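Local structure of protein BIM1 (Saccharomyces cerevisiae, 2QJX) at residues T17-L22 against E100-L105; L23-K28 against A122-R127. The protein binds microtubules, including their plus ends, as a member of the MAPRE (EB1) family, here represented by its calponin-homology domain. One frame throughout, in Å; residues are numbered along the deposited sequence.

Interaction 1. Residues T17-L22 against E100-L105; sequences TWLNGL and EFLQWL
The indole of Trp18 meets Leu102 at its edge. CZ3 of Trp18 lies 4.2 Å from CD1 of Leu102, and the methyl sits near the ring plane. One face of the same indole takes Leu22 CD2, 3.4 Å above the plane and offset toward the rim. This contact joins helix 12-23 to helix 95-112 in the calponin-homology fold, a compact all-helical domain. Two outside residues add to the indole: Trp109 makes an edge-to-face pair with it, and Lys106 a cation-pi contact. Both belong to helix 95-112, the helix that also carries Leu102.

Leu102 does the work on its side. Its CG stands anti to the backbone N (chi1 -176°), which carries the two methyls over to helix 12-23. CD1 meets the Trp18 ring edge and also Leu19 CD1; CD2 meets Leu19 CD2. No hydrogen bond crosses between the segments; the contact is apolar. Only a modest 135 Å² is buried between them, both sides summed. The CA atoms of Leu19 and Leu102 are 9.0 Å apart, so side chains bridge the helices while the backbones stay well separated. Ile42 of helix 37-47 touches both Leu19 and Leu102 and so brings a third helix to this core. Leu15, on the same helix as Trp18, also packs on Leu102.

The two leucines meet methyl to methyl. Leu19 CD2 lies 4.4 Å from Leu102 CD2, and Leu19 CD1 lies 4.4 Å from Leu102 CD1.

Interaction 2. Residues L23-K28 against A122-R127; sequences LNLNYK and ARRKYR
Arg124 sets its CG anti to the carbonyl carbon, runs extended through chi2 and then bends at chi3 (-79°). The bend turns its guanidinium to the backbone of Leu23. Two nitrogens grip one oxygen there. NH1 of Arg124 donates to Leu23 O at 2.8 Å with an N-H...O angle of 158°. NH2 of Arg124 reaches the same Leu23 O at 3.2 Å, less straight. The oxygen lies in the guanidinium plane. A weak third bond runs from Arg124 NH2 to Asn24 O. Leu25 covers one guanidinium face, with its CD2 3.7 Å above the plane and offset toward the rim.

The accepting carbonyls sit where helix 12-23 of the calponin-homology domain runs out and Asn24 turns to positive phi. The C-terminal end of a helix carries partial negative charge, which would probably suit the arginine. The donor side is also a helix end. A Schellman motif closes helix 120-123, with Lys125 as its C-prime residue. Asp121 of that helix accepts from Asn24 ND2 and makes a weak, long ion pair with Arg124 NH2. Gln41 OE1 takes a further bond from Arg124 NH1.

The chain terminus holds the guanidinium at its NE, in the plane of the group. Arg124 NE donates a nearly straight hydrogen bond (174°) to Arg127 OXT at 3.1 Å, part of a salt bridge. That carboxylate exists because the construct stops here; the full-length protein continues. In return, Arg127 NE donates to Arg124 O at 2.8 Å, and its backbone N reaches this oxygen from the opposite face of the carbonyl plane.

From the N terminus, helix 12-23 supplies the first half of interaction 1, and the loop after it supplies the first half of interaction 2. Helix 95-112 then closes the first loop, over 77 intervening residues. Beyond it, the tail around helix 120-123 closes the second, over 93. The segments alternate, so the two loops cross. Their centres are about 14 Å apart. They meet at Asn20 of helix 12-23, whose OD1 is hydrogen-bonded to Tyr27 N and whose O probably accepts from Leu25 N. Interaction 1 ties two helices through the core; interaction 2 ties the C-terminal tail of the fragment to the loop that follows helix 12-23.

Interaction 1. Residues T17-L22 against E100-L105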
# COMPACT_ATOMS: atom_id res chain seq x y z
N THR A 17 -11.20 -7.83 -0.59
CA THR A 17 -11.24 -8.95 0.35
C THR A 17 -9.82 -9.46 0.59
O THR A 17 -9.44 -9.75 1.72
CB THR A 17 -12.14 -10.08 -0.19
OG1 THR A 17 -13.50 -9.63 -0.20
CG2 THR A 17 -12.03 -11.33 0.68
N TRP A 18 -9.04 -9.56 -0.49
CA TRP A 18 -7.65 -10.02 -0.38
C TRP A 18 -6.85 -9.07 0.49
O TRP A 18 -6.16 -9.50 1.41
CB TRP A 18 -7.00 -10.08 -1.77
CG TRP A 18 -5.50 -10.28 -1.72
CD1 TRP A 18 -4.84 -11.45 -1.44
CD2 TRP A 18 -4.49 -9.29 -1.94
NE1 TRP A 18 -3.48 -11.24 -1.48
CE2 TRP A 18 -3.24 -9.93 -1.78
CE3 TRP A 18 -4.52 -7.93 -2.26
CZ2 TRP A 18 -2.03 -9.24 -1.94
CZ3 TRP A 18 -3.32 -7.25 -2.42
CH2 TRP A 18 -2.09 -7.91 -2.25
N LEU A 19 -6.93 -7.77 0.19
CA LEU A 19 -6.20 -6.76 0.94
C LEU A 19 -6.58 -6.71 2.41
O LEU A 19 -5.71 -6.61 3.29
CB LEU A 19 -6.44 -5.38 0.31
CG LEU A 19 -5.70 -4.20 0.96
CD1 LEU A 19 -4.21 -4.37 0.74
CD2 LEU A 19 -6.19 -2.89 0.34
N ASN A 20 -7.88 -6.76 2.69
CA ASN A 20 -8.34 -6.71 4.07
C ASN A 20 -7.82 -7.88 4.89
O ASN A 20 -7.48 -7.71 6.06
CB ASN A 20 -9.87 -6.67 4.14
CG ASN A 20 -10.44 -5.30 3.79
OD1 ASN A 20 -9.77 -4.27 3.95
ND2 ASN A 20 -11.68 -5.27 3.31
N GLY A 21 -7.77 -9.06 4.29
CA GLY A 21 -7.28 -10.22 5.01
C GLY A 21 -5.77 -10.15 5.18
O GLY A 21 -5.24 -10.48 6.24
N LEU A 22 -5.08 -9.70 4.14
CA LEU A 22 -3.63 -9.59 4.15
C LEU A 22 -3.11 -8.64 5.22
O LEU A 22 -2.19 -8.97 5.95
CB LEU A 22 -3.13 -9.11 2.78
CG LEU A 22 -1.61 -8.92 2.65
CD1 LEU A 22 -0.92 -10.27 2.66
CD2 LEU A 22 -1.30 -8.19 1.36
N GLU A 100 -6.16 -0.12 -10.60
CA GLU A 100 -5.05 -0.59 -11.43
C GLU A 100 -3.74 -0.76 -10.65
O GLU A 100 -3.01 -1.72 -10.86
CB GLU A 100 -4.82 0.36 -12.60
CG GLU A 100 -5.92 0.31 -13.66
CD GLU A 100 -5.71 1.32 -14.78
OE1 GLU A 100 -4.55 1.48 -15.23
OE2 GLU A 100 -6.70 1.94 -15.21
N PHE A 101 -3.45 0.18 -9.75
CA PHE A 101 -2.22 0.09 -8.98
C PHE A 101 -2.29 -1.08 -8.01
O PHE A 101 -1.31 -1.81 -7.84
CB PHE A 101 -1.98 1.41 -8.22
CG PHE A 101 -0.58 1.54 -7.69
CD1 PHE A 101 0.51 1.62 -8.56
CD2 PHE A 101 -0.34 1.58 -6.32
CE1 PHE A 101 1.81 1.73 -8.08
CE2 PHE A 101 0.96 1.69 -5.83
CZ PHE A 101 2.04 1.76 -6.71
N LEU A 102 -3.44 -1.27 -7.37
CA LEU A 102 -3.60 -2.38 -6.44
C LEU A 102 -3.49 -3.71 -7.17
O LEU A 102 -2.94 -4.68 -6.64
CB LEU A 102 -4.95 -2.29 -5.72
CG LEU A 102 -5.20 -3.35 -4.64
CD1 LEU A 102 -4.13 -3.26 -3.56
CD2 LEU A 102 -6.59 -3.15 -4.04
N GLN A 103 -4.01 -3.77 -8.40
CA GLN A 103 -3.93 -5.00 -9.17
C GLN A 103 -2.46 -5.34 -9.40
O GLN A 103 -2.05 -6.49 -9.22
CB GLN A 103 -4.63 -4.86 -10.52
CG GLN A 103 -6.13 -4.63 -10.42
CD GLN A 103 -6.79 -4.45 -11.77
OE1 GLN A 103 -6.28 -3.75 -12.64
NE2 GLN A 103 -7.94 -5.09 -11.96
N TRP A 104 -1.66 -4.35 -9.78
CA TRP A 104 -0.24 -4.60 -10.00
C TRP A 104 0.47 -4.99 -8.70
O TRP A 104 1.31 -5.89 -8.69
CB TRP A 104 0.46 -3.38 -10.59
CG TRP A 104 1.94 -3.60 -10.75
CD1 TRP A 104 2.58 -4.18 -11.81
CD2 TRP A 104 2.97 -3.30 -9.79
NE1 TRP A 104 3.93 -4.27 -11.57
CE2 TRP A 104 4.19 -3.73 -10.34
CE3 TRP A 104 2.96 -2.70 -8.52
CZ2 TRP A 104 5.41 -3.59 -9.66
CZ3 TRP A 104 4.18 -2.57 -7.84
CH2 TRP A 104 5.38 -3.01 -8.42
N LEU A 105 0.13 -4.30 -7.61
CA LEU A 105 0.76 -4.61 -6.34
C LEU A 105 0.52 -6.05 -5.93
O LEU A 105 1.43 -6.74 -5.46
CB LEU A 105 0.25 -3.66 -5.25
CG LEU A 105 0.89 -2.27 -5.26
CD1 LEU A 105 0.16 -1.35 -4.30
CD2 LEU A 105 2.35 -2.38 -4.87

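Interaction 2. Residues L23-K28 against A122-R127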
# COMPACT_ATOMS: atom_id res chain seq x y z
N LEU A 23 -3.71 -7.45 5.30
CA LEU A 23 -3.25 -6.45 6.26
C LEU A 23 -4.17 -6.21 7.45
O LEU A 23 -3.95 -5.29 8.23
CB LEU A 23 -3.01 -5.13 5.53
CG LEU A 23 -1.96 -5.17 4.41
CD1 LEU A 23 -1.80 -3.80 3.80
CD2 LEU A 23 -0.64 -5.67 4.98
N ASN A 24 -5.18 -7.06 7.61
CA ASN A 24 -6.14 -6.88 8.69
C ASN A 24 -6.72 -5.47 8.66
O ASN A 24 -6.65 -4.72 9.64
CB ASN A 24 -5.50 -7.13 10.05
CG ASN A 24 -6.48 -6.90 11.20
OD1 ASN A 24 -7.59 -7.43 11.18
ND2 ASN A 24 -6.06 -6.12 12.19
N LEU A 25 -7.27 -5.12 7.50
CA LEU A 25 -7.89 -3.81 7.31
C LEU A 25 -9.39 -4.02 7.14
O LEU A 25 -9.86 -5.16 7.06
CB LEU A 25 -7.31 -3.13 6.06
CG LEU A 25 -5.83 -2.77 6.12
CD1 LEU A 25 -5.39 -2.12 4.82
CD2 LEU A 25 -5.60 -1.82 7.29
N ASN A 26 -10.13 -2.92 7.10
CA ASN A 26 -11.58 -2.99 6.95
C ASN A 26 -12.02 -1.99 5.89
O ASN A 26 -12.96 -1.22 6.10
CB ASN A 26 -12.26 -2.71 8.29
CG ASN A 26 -13.75 -3.00 8.25
OD1 ASN A 26 -14.19 -3.92 7.58
ND2 ASN A 26 -14.53 -2.21 9.00
N TYR A 27 -11.34 -2.00 4.75
CA TYR A 27 -11.68 -1.09 3.66
C TYR A 27 -12.97 -1.54 2.98
O TYR A 27 -13.23 -2.74 2.86
CB TYR A 27 -10.55 -1.06 2.62
CG TYR A 27 -9.32 -0.25 2.99
CD1 TYR A 27 -9.09 0.17 4.31
CD2 TYR A 27 -8.35 0.05 2.03
CE1 TYR A 27 -7.93 0.89 4.65
CE2 TYR A 27 -7.19 0.76 2.37
CZ TYR A 27 -6.99 1.18 3.67
OH TYR A 27 -5.84 1.87 3.98
N LYS A 28 -13.79 -0.58 2.55
CA LYS A 28 -15.04 -0.91 1.88
C LYS A 28 -14.99 -0.55 0.40
O LYS A 28 -15.73 -1.10 -0.41
CB LYS A 28 -16.21 -0.16 2.54
CG LYS A 28 -16.39 -0.45 4.02
CD LYS A 28 -16.59 -1.93 4.29
CE LYS A 28 -16.83 -2.18 5.77
NZ LYS A 28 -16.86 -3.64 6.08
N ALA A 122 1.43 -5.69 14.25
CA ALA A 122 2.64 -5.35 14.99
C ALA A 122 3.52 -4.38 14.20
O ALA A 122 4.12 -3.46 14.78
CB ALA A 122 3.43 -6.62 15.32
N ARG A 123 3.61 -4.57 12.89
CA ARG A 123 4.43 -3.67 12.07
C ARG A 123 3.90 -2.24 12.09
O ARG A 123 4.68 -1.30 11.89
CB ARG A 123 4.52 -4.19 10.63
CG ARG A 123 5.31 -5.49 10.47
CD ARG A 123 6.79 -5.31 10.83
NE ARG A 123 7.48 -4.45 9.88
CZ ARG A 123 8.75 -4.05 10.00
NH1 ARG A 123 9.47 -4.43 11.05
NH2 ARG A 123 9.30 -3.28 9.07
N ARG A 124 2.59 -2.07 12.32
CA ARG A 124 1.96 -0.75 12.38
C ARG A 124 1.84 -0.25 13.82
O ARG A 124 1.20 0.77 14.06
CB ARG A 124 0.51 -0.77 11.87
CG ARG A 124 0.23 -1.30 10.50
CD ARG A 124 -1.16 -0.83 10.09
NE ARG A 124 -2.28 -1.58 10.67
CZ ARG A 124 -2.80 -2.67 10.12
NH1 ARG A 124 -2.30 -3.15 8.98
NH2 ARG A 124 -3.85 -3.27 10.67
N LYS A 125 2.42 -0.98 14.77
CA LYS A 125 2.31 -0.63 16.18
C LYS A 125 0.83 -0.57 16.57
O LYS A 125 0.39 0.28 17.35
CB LYS A 125 3.03 0.69 16.48
CG LYS A 125 4.53 0.56 16.27
CD LYS A 125 5.35 1.46 17.18
CE LYS A 125 5.19 2.93 16.84
NZ LYS A 125 6.23 3.73 17.56
N TYR A 126 0.08 -1.50 16.00
CA TYR A 126 -1.35 -1.67 16.24
C TYR A 126 -2.26 -0.51 15.88
O TYR A 126 -3.28 -0.28 16.54
CB TYR A 126 -1.57 -2.12 17.69
CG TYR A 126 -0.79 -3.38 17.97
CD1 TYR A 126 0.54 -3.32 18.39
CD2 TYR A 126 -1.34 -4.64 17.70
CE1 TYR A 126 1.31 -4.47 18.53
CE2 TYR A 126 -0.58 -5.79 17.83
CZ TYR A 126 0.75 -5.70 18.24
OH TYR A 126 1.52 -6.83 18.35
N ARG A 127 -1.88 0.21 14.83
CA ARG A 127 -2.69 1.30 14.31
C ARG A 127 -3.54 0.65 13.22
O ARG A 127 -4.02 1.36 12.32
CB ARG A 127 -1.79 2.39 13.70
CG ARG A 127 -1.00 3.24 14.69
CD ARG A 127 -0.07 4.20 13.94
NE ARG A 127 1.05 3.49 13.31
CZ ARG A 127 1.76 3.95 12.28
NH1 ARG A 127 1.47 5.12 11.73
NH2 ARG A 127 2.78 3.23 11.81
OXT ARG A 127 -3.72 -0.59 13.29